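Local coordinates for protein predicted phosphatase, HAD family (Clostridium acetobutylicum, PDB 3MC1) that probably hydrolyses phosphate esters as a predicted phosphatase of the haloacid dehalogenase (HAD) family, and binds a sodium ion in the crystal, at residues 6-11 with 106-111; 142-147 with 169-174; 163-168 with 181-186. All coordinates share one frame; numbering follows the deposited sequence.

All three contacts belong to one Rossmann-like alpha/beta domain. Contacts 1 and 3 lie in the same parallel sheet, with centres about 10 Å apart, and are joined by strands 6-9 and 162-166, where Leu8 bonds through its backbone to Ile163 and Ile165. Each supplies one carboxylate to the same sodium ion, Asp10 from contact 1 and Asp167 from contact 3; the backbone oxygen of Asp12 is the third protein ligand, and two metal-bound waters are shared by both contacts. Contact 2, about 10 Å from contact 1 and 11 Å from contact 3 between centres, brings two helix starts together beside the metal, where Asp171 OD1 comes within 3.6 Å of Asp10 CB. Together they frame what is probably the phosphatase active site.

Contact 1: 6-11 with 106-111; sequences YVLFDL and VVATSK. With NA (sodium ion), chain C.
Val7 and Phe9 bracket Val106 as strands 6-9 and 106-109 run parallel. Val106 N donates to Val7 O, Phe9 N donates to Val106 O at 2.8 Å, and Ala108 N bonds to Phe9 O. The strand axes are twisted by 37°.

Apolar packing gathers on the face of Leu8, Val106 and Ala108. The Leu8 side chain lies alongside Val106, pointing the same way, with Leu8 CG 4.0 Å from Val106 CB. One of its branches, Leu8 CD2, reaches 3.9 Å from Ala108 CB, and Ile148 of helix 144-155 covers both residues. On the face of Phe9 and Val107, the Phe9 ring turns its edge to a carbonyl, Val106 O, which lies in the ring plane. Past the strands, Leu11 CD2 packs against the aliphatic Lys111 CD at 3.7 Å, while Lys111 NZ forms a salt bridge with Asp12.

Polar groups gather at the C-terminal ends of the strands. With CG anti to its own nitrogen (chi1 -179°), Asp10 sends OD2 to the sodium ion at 2.1 Å. Its OD1 accepts from water 1 at 2.6 Å, and that water accepts from Ser110 N. Thr109 OG1 accepts from Lys111 N at 2.9 Å in an ST turn, fixing the hydroxyl beside the carboxylate. Asp10 and Thr109 are consistent with the first two HAD motifs, where an acidic metal ligand and a hydroxyl line a pocket that probably receives the phosphate.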
ATOM      1  N   TYR A   6       1.568 -17.932  -2.079  1.00 21.56           N
ATOM      2  CA  TYR A   6       1.560 -16.519  -2.437  1.00 20.20           C
ATOM      3  C   TYR A   6       1.548 -15.554  -1.270  1.00 18.33           C
ATOM      4  O   TYR A   6       0.898 -15.787  -0.253  1.00 17.65           O
ATOM      5  CB  TYR A   6       0.364 -16.233  -3.337  1.00 20.63           C
ATOM      6  CG  TYR A   6       0.469 -16.839  -4.714  1.00 24.71           C
ATOM      7  CD1 TYR A   6       0.980 -16.102  -5.786  1.00 25.82           C
ATOM      8  CD2 TYR A   6       0.023 -18.139  -4.959  1.00 25.21           C
ATOM      9  CE1 TYR A   6       1.035 -16.644  -7.075  1.00 27.97           C
ATOM     10  CE2 TYR A   6       0.076 -18.690  -6.238  1.00 28.40           C
ATOM     11  CZ  TYR A   6       0.579 -17.937  -7.291  1.00 29.07           C
ATOM     12  OH  TYR A   6       0.607 -18.475  -8.557  1.00 32.00           O
ATOM     13  N   VAL A   7       2.287 -14.463  -1.438  1.00 16.42           N
ATOM     14  CA  VAL A   7       2.376 -13.429  -0.427  1.00 14.27           C
ATOM     15  C   VAL A   7       2.116 -12.085  -1.126  1.00 14.70           C
ATOM     16  O   VAL A   7       2.907 -11.653  -1.967  1.00 13.94           O
ATOM     17  CB  VAL A   7       3.780 -13.391   0.216  1.00 12.03           C
ATOM     18  CG1 VAL A   7       3.808 -12.340   1.315  1.00 12.37           C
ATOM     19  CG2 VAL A   7       4.168 -14.779   0.788  1.00 13.50           C
ATOM     20  N   LEU A   8       0.989 -11.456  -0.798  1.00 15.88           N
ATOM     21  CA  LEU A   8       0.636 -10.147  -1.358  1.00 12.64           C
ATOM     22  C   LEU A   8       1.077  -9.052  -0.379  1.00 12.92           C
ATOM     23  O   LEU A   8       0.931  -9.192   0.832  1.00 10.05           O
ATOM     24  CB  LEU A   8      -0.874 -10.054  -1.603  1.00 12.62           C
ATOM     25  CG  LEU A   8      -1.417 -10.665  -2.906  1.00 12.47           C
ATOM     26  CD1 LEU A   8      -1.135 -12.167  -2.953  1.00 12.88           C
ATOM     27  CD2 LEU A   8      -2.922 -10.388  -3.019  1.00 11.70           C
ATOM     28  N   PHE A   9       1.624  -7.966  -0.919  1.00 10.05           N
ATOM     29  CA  PHE A   9       2.118  -6.846  -0.122  1.00  9.90           C
ATOM     30  C   PHE A   9       1.508  -5.541  -0.606  1.00  9.57           C
ATOM     31  O   PHE A   9       1.301  -5.355  -1.811  1.00  8.60           O
ATOM     32  CB  PHE A   9       3.633  -6.659  -0.300  1.00  9.81           C
ATOM     33  CG  PHE A   9       4.492  -7.782   0.243  1.00 13.81           C
ATOM     34  CD1 PHE A   9       5.048  -7.697   1.515  1.00 13.98           C
ATOM     35  CD2 PHE A   9       4.814  -8.878  -0.557  1.00 15.27           C
ATOM     36  CE1 PHE A   9       5.929  -8.690   1.981  1.00 18.14           C
ATOM     37  CE2 PHE A   9       5.684  -9.871  -0.105  1.00 17.77           C
ATOM     38  CZ  PHE A   9       6.246  -9.777   1.163  1.00 17.31           C
ATOM     39  N   ASP A  10       1.231  -4.632   0.321  1.00 10.63           N
ATOM     40  CA  ASP A  10       0.776  -3.313  -0.098  1.00  9.70           C
ATOM     41  C   ASP A  10       2.116  -2.632  -0.380  1.00 10.77           C
ATOM     42  O   ASP A  10       3.172  -3.209  -0.088  1.00  9.46           O
ATOM     43  CB  ASP A  10       0.030  -2.582   1.015  1.00 13.91           C
ATOM     44  CG  ASP A  10      -0.471  -1.217   0.566  1.00 17.09           C
ATOM     45  OD1 ASP A  10      -0.893  -1.092  -0.610  1.00 16.52           O
ATOM     46  OD2 ASP A  10      -0.442  -0.271   1.381  1.00 23.14           O
ATOM     47  N   LEU A  11       2.099  -1.428  -0.947  1.00 11.72           N
ATOM     48  CA  LEU A  11       3.341  -0.734  -1.274  1.00 11.59           C
ATOM     49  C   LEU A  11       3.759   0.311  -0.237  1.00 13.06           C
ATOM     50  O   LEU A  11       4.713   0.102   0.507  1.00 11.64           O
ATOM     51  CB  LEU A  11       3.219  -0.082  -2.665  1.00  9.59           C
ATOM     52  CG  LEU A  11       4.402   0.718  -3.228  1.00  9.96           C
ATOM     53  CD1 LEU A  11       5.734  -0.017  -3.059  1.00  9.36           C
ATOM     54  CD2 LEU A  11       4.149   0.970  -4.713  1.00  9.37           C
ATOM     55  N   VAL A 106       3.586 -10.858  -4.724  1.00 12.52           N
ATOM     56  CA  VAL A 106       2.716  -9.982  -5.506  1.00 11.59           C
ATOM     57  C   VAL A 106       2.462  -8.663  -4.780  1.00 11.63           C
ATOM     58  O   VAL A 106       2.366  -8.629  -3.559  1.00  8.22           O
ATOM     59  CB  VAL A 106       1.326 -10.664  -5.756  1.00 12.50           C
ATOM     60  CG1 VAL A 106       0.417  -9.754  -6.587  1.00 13.65           C
ATOM     61  CG2 VAL A 106       1.515 -12.007  -6.481  1.00 14.54           C
ATOM     62  N   VAL A 107       2.377  -7.566  -5.529  1.00 12.70           N
ATOM     63  CA  VAL A 107       2.063  -6.291  -4.901  1.00 12.61           C
ATOM     64  C   VAL A 107       0.587  -6.042  -5.207  1.00 13.68           C
ATOM     65  O   VAL A 107       0.155  -6.134  -6.354  1.00 13.78           O
ATOM     66  CB  VAL A 107       2.889  -5.108  -5.470  1.00 13.01           C
ATOM     67  CG1 VAL A 107       2.324  -3.783  -4.930  1.00 12.86           C
ATOM     68  CG2 VAL A 107       4.351  -5.242  -5.068  1.00 14.72           C
ATOM     69  N   ALA A 108      -0.180  -5.750  -4.166  1.00 13.87           N
ATOM     70  CA  ALA A 108      -1.602  -5.461  -4.302  1.00 14.41           C
ATOM     71  C   ALA A 108      -1.761  -4.132  -3.575  1.00 13.31           C
ATOM     72  O   ALA A 108      -1.729  -4.084  -2.346  1.00 13.28           O
ATOM     73  CB  ALA A 108      -2.431  -6.549  -3.630  1.00 12.81           C
ATOM     74  N   THR A 109      -1.933  -3.055  -4.337  1.00 12.32           N
ATOM     75  CA  THR A 109      -2.019  -1.727  -3.744  1.00 11.96           C
ATOM     76  C   THR A 109      -3.088  -0.811  -4.340  1.00 12.79           C
ATOM     77  O   THR A 109      -3.493  -0.981  -5.490  1.00 10.42           O
ATOM     78  CB  THR A 109      -0.639  -1.025  -3.872  1.00 12.71           C
ATOM     79  OG1 THR A 109      -0.707   0.295  -3.329  1.00 12.11           O
ATOM     80  CG2 THR A 109      -0.212  -0.939  -5.340  1.00 10.26           C
ATOM     81  N   SER A 110      -3.551   0.153  -3.543  1.00 11.93           N
ATOM     82  CA  SER A 110      -4.530   1.124  -4.028  1.00 11.40           C
ATOM     83  C   SER A 110      -3.766   2.193  -4.821  1.00 13.25           C
ATOM     84  O   SER A 110      -4.365   3.021  -5.511  1.00 13.84           O
ATOM     85  CB  SER A 110      -5.289   1.792  -2.866  1.00 10.22           C
ATOM     86  OG  SER A 110      -6.250   0.923  -2.288  1.00 13.36           O
ATOM     87  N   LYS A 111      -2.441   2.193  -4.715  1.00 12.87           N
ATOM     88  CA  LYS A 111      -1.667   3.170  -5.462  1.00 13.48           C
ATOM     89  C   LYS A 111      -1.783   2.828  -6.952  1.00 13.30           C
ATOM     90  O   LYS A 111      -1.849   1.657  -7.317  1.00 14.33           O
ATOM     91  CB  LYS A 111      -0.202   3.126  -5.022  1.00 12.48           C
ATOM     92  CG  LYS A 111       0.665   4.195  -5.667  1.00 14.03           C
ATOM     93  CD  LYS A 111       2.108   4.026  -5.269  1.00 10.69           C
ATOM     94  CE  LYS A 111       2.753   5.370  -4.969  1.00 16.31           C
ATOM     95  NZ  LYS A 111       2.080   6.030  -3.815  1.00 12.77           N
TER
HETATM   96 NA    NA C 301      -0.011   0.932   3.063  1.00 22.25          NA
HETATM   97  O   HOH W   1      -2.805   0.631  -0.683  1.00 14.28           O
HETATM   98  O   HOH W   2       0.386   1.512  -1.069  1.00 16.24           O
HETATM   99  O   HOH W   3       0.252   3.003   4.194  1.00 19.11           O
HETATM  100  O   HOH W   4      -2.208   0.727   3.195  1.00 20.11           O

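Contact 2: 142-147 with 169-174; sequences STKEDV and EYDVIG
Lys144 reaches from the first turn of helix 144-155 to Tyr170, Asp171 and Gly174 on helix 169-176, and its side chain makes most of the contact. Lys144 CB lies 3.6 Å from Tyr170 O. CG is anti to the lysine's backbone nitrogen (chi1 -168°), which carries the chain across toward the neighbouring helix. Lys144 CG comes 3.4 Å from Tyr170 O, a carbonyl already bonded to Gly174 N within its own helix. The same Lys144 CG also sits 4.1 Å from Gly174 CA. Glycine suits this position because a side chain there would point straight at the lysine, and its absence lets Glu145 N approach Gly174 CA to 3.9 Å.

From CG onward the lysine does not extend. The next three torsions all lie near +55°, curling the chain along the aspartate: Lys144 CD is 3.5 Å from Asp171 OD1, and Lys144 CE is 3.3 Å from the same oxygen. The tip ends the path in a salt bridge, Lys144 NZ to Asp171 OD1 at 2.5 Å, a length so short that its exact value is doubtful. The ammonium meets the oxygen from above the carboxylate plane, about 50° out of it.

Neighbours hold the pair in position. Asp171 OD2 accepts from Arg168 N just before the helix, which restricts rotation of the group, and Met164 touches both charged side chains. Asn178 ND2 ties the two helices again by bonding to Glu145 O and Gly174 O. Lys144 NZ also makes a long, weak ion pair with Asp10, and Asp171 lies near the metal. A lysine at one helix start paired with an aspartate of the GDxxxD sequence is consistent with motifs III and IV of a HAD phosphatase site.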
ATOM      1  N   SER A 142      -9.769   0.565  -7.511  1.00 25.43           N
ATOM      2  CA  SER A 142      -8.868   1.201  -6.558  1.00 25.05           C
ATOM      3  C   SER A 142      -8.953   0.816  -5.083  1.00 23.62           C
ATOM      4  O   SER A 142      -7.969   0.987  -4.364  1.00 24.25           O
ATOM      5  CB  SER A 142      -8.979   2.726  -6.679  1.00 28.33           C
ATOM      6  OG  SER A 142     -10.290   3.171  -6.391  1.00 30.92           O
ATOM      7  N   THR A 143     -10.094   0.319  -4.606  1.00 20.75           N
ATOM      8  CA  THR A 143     -10.157  -0.053  -3.189  1.00 19.53           C
ATOM      9  C   THR A 143      -9.307  -1.296  -2.966  1.00 18.56           C
ATOM     10  O   THR A 143      -9.105  -2.089  -3.884  1.00 17.21           O
ATOM     11  CB  THR A 143     -11.607  -0.321  -2.696  1.00 19.27           C
ATOM     12  OG1 THR A 143     -12.179  -1.409  -3.427  1.00 22.38           O
ATOM     13  CG2 THR A 143     -12.473   0.934  -2.871  1.00 18.95           C
ATOM     14  N   LYS A 144      -8.799  -1.451  -1.748  1.00 16.71           N
ATOM     15  CA  LYS A 144      -7.954  -2.585  -1.405  1.00 18.86           C
ATOM     16  C   LYS A 144      -8.627  -3.917  -1.737  1.00 17.40           C
ATOM     17  O   LYS A 144      -8.004  -4.814  -2.308  1.00 18.06           O
ATOM     18  CB  LYS A 144      -7.585  -2.510   0.084  1.00 22.46           C
ATOM     19  CG  LYS A 144      -6.475  -3.453   0.521  1.00 23.84           C
ATOM     20  CD  LYS A 144      -5.194  -3.295  -0.302  1.00 28.58           C
ATOM     21  CE  LYS A 144      -4.697  -1.848  -0.353  1.00 30.28           C
ATOM     22  NZ  LYS A 144      -4.537  -1.218   0.992  1.00 35.60           N
ATOM     23  N   GLU A 145      -9.900  -4.039  -1.382  1.00 16.38           N
ATOM     24  CA  GLU A 145     -10.655  -5.256  -1.663  1.00 17.40           C
ATOM     25  C   GLU A 145     -10.673  -5.562  -3.155  1.00 15.99           C
ATOM     26  O   GLU A 145     -10.437  -6.692  -3.570  1.00 16.42           O
ATOM     27  CB  GLU A 145     -12.101  -5.115  -1.194  1.00 20.29           C
ATOM     28  CG  GLU A 145     -13.016  -6.193  -1.758  1.00 26.24           C
ATOM     29  CD  GLU A 145     -14.483  -5.924  -1.489  1.00 29.49           C
ATOM     30  OE1 GLU A 145     -14.963  -4.836  -1.866  1.00 34.59           O
ATOM     31  OE2 GLU A 145     -15.155  -6.802  -0.906  1.00 32.10           O
ATOM     32  N   ASP A 146     -10.951  -4.547  -3.963  1.00 15.45           N
ATOM     33  CA  ASP A 146     -11.038  -4.749  -5.407  1.00 16.77           C
ATOM     34  C   ASP A 146      -9.709  -5.056  -6.089  1.00 15.72           C
ATOM     35  O   ASP A 146      -9.671  -5.823  -7.048  1.00 16.07           O
ATOM     36  CB  ASP A 146     -11.696  -3.535  -6.079  1.00 18.03           C
ATOM     37  CG  ASP A 146     -13.130  -3.285  -5.594  1.00 22.49           C
ATOM     38  OD1 ASP A 146     -13.734  -4.197  -4.980  1.00 22.57           O
ATOM     39  OD2 ASP A 146     -13.660  -2.173  -5.844  1.00 23.00           O
ATOM     40  N   VAL A 147      -8.615  -4.470  -5.610  1.00 14.03           N
ATOM     41  CA  VAL A 147      -7.323  -4.730  -6.232  1.00 14.72           C
ATOM     42  C   VAL A 147      -6.811  -6.119  -5.851  1.00 15.42           C
ATOM     43  O   VAL A 147      -6.227  -6.827  -6.676  1.00 13.18           O
ATOM     44  CB  VAL A 147      -6.288  -3.644  -5.841  1.00 16.08           C
ATOM     45  CG1 VAL A 147      -4.910  -4.005  -6.372  1.00 16.91           C
ATOM     46  CG2 VAL A 147      -6.723  -2.303  -6.419  1.00 17.22           C
ATOM     47  N   GLU A 169      -5.656  -0.514   8.470  1.00 19.83           N
ATOM     48  CA  GLU A 169      -6.886  -1.276   8.648  1.00 21.83           C
ATOM     49  C   GLU A 169      -7.494  -1.613   7.289  1.00 20.61           C
ATOM     50  O   GLU A 169      -8.171  -2.623   7.144  1.00 21.64           O
ATOM     51  CB  GLU A 169      -7.890  -0.462   9.461  1.00 25.17           C
ATOM     52  CG  GLU A 169      -8.356   0.801   8.755  1.00 30.64           C
ATOM     53  CD  GLU A 169      -9.414   1.547   9.544  1.00 35.89           C
ATOM     54  OE1 GLU A 169     -10.404   0.905   9.962  1.00 37.07           O
ATOM     55  OE2 GLU A 169      -9.257   2.773   9.739  1.00 37.58           O
ATOM     56  N   TYR A 170      -7.245  -0.758   6.300  1.00 20.38           N
ATOM     57  CA  TYR A 170      -7.763  -0.962   4.951  1.00 21.51           C
ATOM     58  C   TYR A 170      -7.226  -2.261   4.357  1.00 20.55           C
ATOM     59  O   TYR A 170      -7.920  -2.951   3.596  1.00 17.03           O
ATOM     60  CB  TYR A 170      -7.368   0.218   4.069  1.00 24.64           C
ATOM     61  CG  TYR A 170      -7.824   1.541   4.636  1.00 29.57           C
ATOM     62  CD1 TYR A 170      -9.179   1.868   4.682  1.00 31.55           C
ATOM     63  CD2 TYR A 170      -6.908   2.448   5.172  1.00 31.10           C
ATOM     64  CE1 TYR A 170      -9.616   3.064   5.247  1.00 34.78           C
ATOM     65  CE2 TYR A 170      -7.333   3.652   5.746  1.00 34.63           C
ATOM     66  CZ  TYR A 170      -8.690   3.952   5.780  1.00 35.74           C
ATOM     67  OH  TYR A 170      -9.126   5.130   6.348  1.00 38.10           O
ATOM     68  N   ASP A 171      -5.984  -2.586   4.704  1.00 17.51           N
ATOM     69  CA  ASP A 171      -5.371  -3.807   4.220  1.00 17.56           C
ATOM     70  C   ASP A 171      -6.030  -5.019   4.865  1.00 17.70           C
ATOM     71  O   ASP A 171      -6.283  -6.023   4.200  1.00 18.64           O
ATOM     72  CB  ASP A 171      -3.879  -3.783   4.519  1.00 16.44           C
ATOM     73  CG  ASP A 171      -3.166  -2.702   3.736  1.00 15.88           C
ATOM     74  OD1 ASP A 171      -3.228  -2.767   2.495  1.00 17.94           O
ATOM     75  OD2 ASP A 171      -2.563  -1.798   4.349  1.00 17.11           O
ATOM     76  N   VAL A 172      -6.316  -4.917   6.159  1.00 16.83           N
ATOM     77  CA  VAL A 172      -6.958  -6.007   6.886  1.00 17.00           C
ATOM     78  C   VAL A 172      -8.362  -6.236   6.332  1.00 16.37           C
ATOM     79  O   VAL A 172      -8.746  -7.369   6.048  1.00 15.55           O
ATOM     80  CB  VAL A 172      -7.051  -5.697   8.406  1.00 17.33           C
ATOM     81  CG1 VAL A 172      -7.680  -6.872   9.139  1.00 15.89           C
ATOM     82  CG2 VAL A 172      -5.663  -5.411   8.969  1.00 16.20           C
ATOM     83  N   ILE A 173      -9.115  -5.152   6.175  1.00 16.78           N
ATOM     84  CA  ILE A 173     -10.470  -5.225   5.647  1.00 18.54           C
ATOM     85  C   ILE A 173     -10.460  -5.805   4.228  1.00 18.32           C
ATOM     86  O   ILE A 173     -11.282  -6.661   3.892  1.00 17.14           O
ATOM     87  CB  ILE A 173     -11.127  -3.814   5.648  1.00 19.52           C
ATOM     88  CG1 ILE A 173     -11.186  -3.282   7.083  1.00 21.77           C
ATOM     89  CG2 ILE A 173     -12.522  -3.873   5.041  1.00 20.66           C
ATOM     90  CD1 ILE A 173     -11.515  -1.807   7.204  1.00 21.52           C
ATOM     91  N   GLY A 174      -9.525  -5.340   3.402  1.00 18.39           N
ATOM     92  CA  GLY A 174      -9.422  -5.831   2.034  1.00 16.44           C
ATOM     93  C   GLY A 174      -9.084  -7.312   1.993  1.00 15.45           C
ATOM     94  O   GLY A 174      -9.568  -8.047   1.128  1.00 15.22           O
TER

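Contact 3: 163-168 with 181-186; sequences IMIGDR and PSIGVT. With NA (sodium ion), chain C.
Ile165 and Ile183 pair in a beta-alpha-beta unit, in which helix 169-176 links two adjacent parallel strands, 162-166 and 182-185, whose directions differ by only 12°. A regular ladder joins them. Met164 N donates to Pro181 O at 3.0 Å, and Ile183 N returns a bond to Met164 O at 2.9 Å. Farther along, Gly166 N reaches Ile183 O at a longer 3.2 Å, and Val185 N reaches Gly166 O at 2.9 Å.

Branched side chains fill the face that carries Ile165 and Ile183. Ile163 CG2 presses on Pro181 CG at 3.4 Å, tighter than usual for two carbons, with the side chains crossing at about a right angle. The other branch of the isoleucine ends at Ile163 CD1, 3.9 Å from Ile183 CD1. Ile165 CG2 meets Val185 CG1 at 4.0 Å, and Leu210 of helix 207-215 covers Ile165 and Ile183. On the opposite face the selenomethionine Met164 and the small Ser182 pack under helix 169-176. Gly166 and Gly184 follow them there without side chains, so Asp171 of that helix can lie close over Gly166.

Just past the strand, Asp167 rests its CB on Val185 CG2. Its CG lies between the backbone nitrogen and the carbonyl carbon (chi1 61°), which turns the carboxylate away from the sheet pairing toward the metal. Asp167 OD1 binds the sodium ion at 2.3 Å. The other oxygen, OD2, accepts from water 3 and from Phe189 N, so both oxygens are engaged, which limits rotation of the group. An acidic metal ligand directly after a glycine-ended strand is consistent with motif IV of the Rossmann-like HAD fold, in which an acidic residue after a strand holds the metal.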
ATOM      1  N   ILE A 163      -1.594 -14.883   1.557  1.00 16.55           N
ATOM      2  CA  ILE A 163      -1.795 -14.020   2.711  1.00 15.83           C
ATOM      3  C   ILE A 163      -1.577 -12.572   2.249  1.00 14.75           C
ATOM      4  O   ILE A 163      -0.951 -12.328   1.217  1.00 14.73           O
ATOM      5  CB  ILE A 163      -0.794 -14.337   3.839  1.00 16.76           C
ATOM      6  CG1 ILE A 163       0.636 -14.072   3.358  1.00 18.22           C
ATOM      7  CG2 ILE A 163      -0.941 -15.804   4.277  1.00 14.02           C
ATOM      8  CD1 ILE A 163       1.669 -14.038   4.492  1.00 21.56           C
HETATM    9  N   MSE A 164      -2.089 -11.619   3.019  1.00 14.83           N
HETATM   10  CA  MSE A 164      -1.949 -10.201   2.686  1.00 15.03           C
HETATM   11  C   MSE A 164      -1.144  -9.483   3.766  1.00 14.06           C
HETATM   12  O   MSE A 164      -1.416  -9.638   4.952  1.00 16.07           O
HETATM   13  CB  MSE A 164      -3.338  -9.568   2.555  1.00 15.79           C
HETATM   14  CG  MSE A 164      -3.337  -8.072   2.297  1.00 14.14           C
HETATM   15 SE   MSE A 164      -2.515  -7.594   0.611  1.00 25.55          SE
HETATM   16  CE  MSE A 164      -2.267  -5.684   0.933  1.00 20.96           C
ATOM     17  N   ILE A 165      -0.137  -8.719   3.353  1.00 11.92           N
ATOM     18  CA  ILE A 165       0.691  -7.963   4.290  1.00 10.98           C
ATOM     19  C   ILE A 165       0.422  -6.468   4.076  1.00 12.42           C
ATOM     20  O   ILE A 165       0.549  -5.970   2.950  1.00 13.66           O
ATOM     21  CB  ILE A 165       2.211  -8.227   4.071  1.00 12.24           C
ATOM     22  CG1 ILE A 165       2.614  -9.645   4.529  1.00 15.48           C
ATOM     23  CG2 ILE A 165       3.018  -7.260   4.933  1.00 10.62           C
ATOM     24  CD1 ILE A 165       1.749 -10.741   4.039  1.00 20.61           C
ATOM     25  N   GLY A 166       0.060  -5.762   5.149  1.00 12.66           N
ATOM     26  CA  GLY A 166      -0.227  -4.338   5.047  1.00 13.36           C
ATOM     27  C   GLY A 166      -0.021  -3.630   6.380  1.00 13.99           C
ATOM     28  O   GLY A 166       0.156  -4.292   7.406  1.00 13.06           O
ATOM     29  N   ASP A 167      -0.059  -2.294   6.370  1.00 11.88           N
ATOM     30  CA  ASP A 167       0.149  -1.500   7.580  1.00 15.23           C
ATOM     31  C   ASP A 167      -1.098  -0.783   8.100  1.00 16.10           C
ATOM     32  O   ASP A 167      -1.091  -0.255   9.217  1.00 15.24           O
ATOM     33  CB  ASP A 167       1.265  -0.462   7.338  1.00 14.57           C
ATOM     34  CG  ASP A 167       0.933   0.520   6.215  1.00 17.87           C
ATOM     35  OD1 ASP A 167       0.546   0.071   5.106  1.00 19.56           O
ATOM     36  OD2 ASP A 167       1.067   1.752   6.438  1.00 14.96           O
ATOM     37  N   ARG A 168      -2.172  -0.785   7.309  1.00 16.95           N
ATOM     38  CA  ARG A 168      -3.399  -0.091   7.693  1.00 19.61           C
ATOM     39  C   ARG A 168      -4.617  -1.012   7.810  1.00 20.00           C
ATOM     40  O   ARG A 168      -4.624  -2.135   7.306  1.00 19.59           O
ATOM     41  CB  ARG A 168      -3.707   1.018   6.677  1.00 18.86           C
ATOM     42  CG  ARG A 168      -2.567   2.011   6.418  1.00 22.07           C
ATOM     43  CD  ARG A 168      -2.253   2.854   7.642  1.00 25.04           C
ATOM     44  NE  ARG A 168      -3.397   3.655   8.076  1.00 26.59           N
ATOM     45  CZ  ARG A 168      -3.813   4.769   7.480  1.00 29.49           C
ATOM     46  NH1 ARG A 168      -3.177   5.237   6.411  1.00 30.03           N
ATOM     47  NH2 ARG A 168      -4.877   5.411   7.945  1.00 29.76           N
ATOM     48  N   PRO A 181      -5.867 -14.411   5.104  1.00 19.82           N
ATOM     49  CA  PRO A 181      -5.390 -14.038   6.435  1.00 18.05           C
ATOM     50  C   PRO A 181      -4.510 -12.824   6.175  1.00 18.66           C
ATOM     51  O   PRO A 181      -4.009 -12.642   5.055  1.00 15.87           O
ATOM     52  CB  PRO A 181      -4.588 -15.257   6.873  1.00 19.05           C
ATOM     53  CG  PRO A 181      -4.080 -15.804   5.582  1.00 22.19           C
ATOM     54  CD  PRO A 181      -5.272 -15.681   4.659  1.00 18.66           C
ATOM     55  N   SER A 182      -4.336 -11.990   7.189  1.00 18.35           N
ATOM     56  CA  SER A 182      -3.521 -10.804   7.033  1.00 18.17           C
ATOM     57  C   SER A 182      -2.518 -10.631   8.161  1.00 17.12           C
ATOM     58  O   SER A 182      -2.779 -10.999   9.305  1.00 17.61           O
ATOM     59  CB  SER A 182      -4.413  -9.563   6.961  1.00 19.16           C
ATOM     60  OG  SER A 182      -5.243  -9.458   8.106  1.00 20.79           O
ATOM     61  N   ILE A 183      -1.354 -10.105   7.806  1.00 15.01           N
ATOM     62  CA  ILE A 183      -0.322  -9.796   8.774  1.00 13.22           C
ATOM     63  C   ILE A 183      -0.201  -8.275   8.698  1.00 13.50           C
ATOM     64  O   ILE A 183       0.122  -7.722   7.641  1.00 14.49           O
ATOM     65  CB  ILE A 183       1.049 -10.378   8.408  1.00 12.92           C
ATOM     66  CG1 ILE A 183       0.996 -11.904   8.322  1.00 14.40           C
ATOM     67  CG2 ILE A 183       2.068  -9.953   9.480  1.00 11.12           C
ATOM     68  CD1 ILE A 183       2.350 -12.533   7.976  1.00 14.64           C
ATOM     69  N   GLY A 184      -0.491  -7.604   9.804  1.00 13.31           N
ATOM     70  CA  GLY A 184      -0.381  -6.162   9.823  1.00 13.13           C
ATOM     71  C   GLY A 184       0.980  -5.798  10.384  1.00 14.67           C
ATOM     72  O   GLY A 184       1.476  -6.472  11.291  1.00 14.57           O
ATOM     73  N   VAL A 185       1.606  -4.761   9.834  1.00 12.74           N
ATOM     74  CA  VAL A 185       2.908  -4.329  10.335  1.00 12.92           C
ATOM     75  C   VAL A 185       2.728  -2.951  10.955  1.00 14.33           C
ATOM     76  O   VAL A 185       1.964  -2.135  10.441  1.00 12.31           O
ATOM     77  CB  VAL A 185       3.966  -4.276   9.205  1.00 11.09           C
ATOM     78  CG1 VAL A 185       4.008  -5.633   8.488  1.00 11.95           C
ATOM     79  CG2 VAL A 185       3.649  -3.152   8.230  1.00 10.77           C
ATOM     80  N   THR A 186       3.424  -2.697  12.061  1.00 13.56           N
ATOM     81  CA  THR A 186       3.311  -1.416  12.751  1.00 17.00           C
ATOM     82  C   THR A 186       4.446  -0.439  12.476  1.00 16.20           C
ATOM     83  O   THR A 186       4.455   0.656  13.032  1.00 17.50           O
ATOM     84  CB  THR A 186       3.198  -1.603  14.287  1.00 18.02           C
ATOM     85  OG1 THR A 186       4.312  -2.373  14.756  1.00 20.04           O
ATOM     86  CG2 THR A 186       1.888  -2.317  14.655  1.00 20.05           C
TER
HETATM   87 NA    NA C 301      -0.011   0.932   3.063  1.00 22.25          NA
HETATM   88  O   HOH W   3       0.252   3.003   4.194  1.00 19.11           O
HETATM   89  O   HOH W   4      -2.208   0.727   3.195  1.00 20.11           O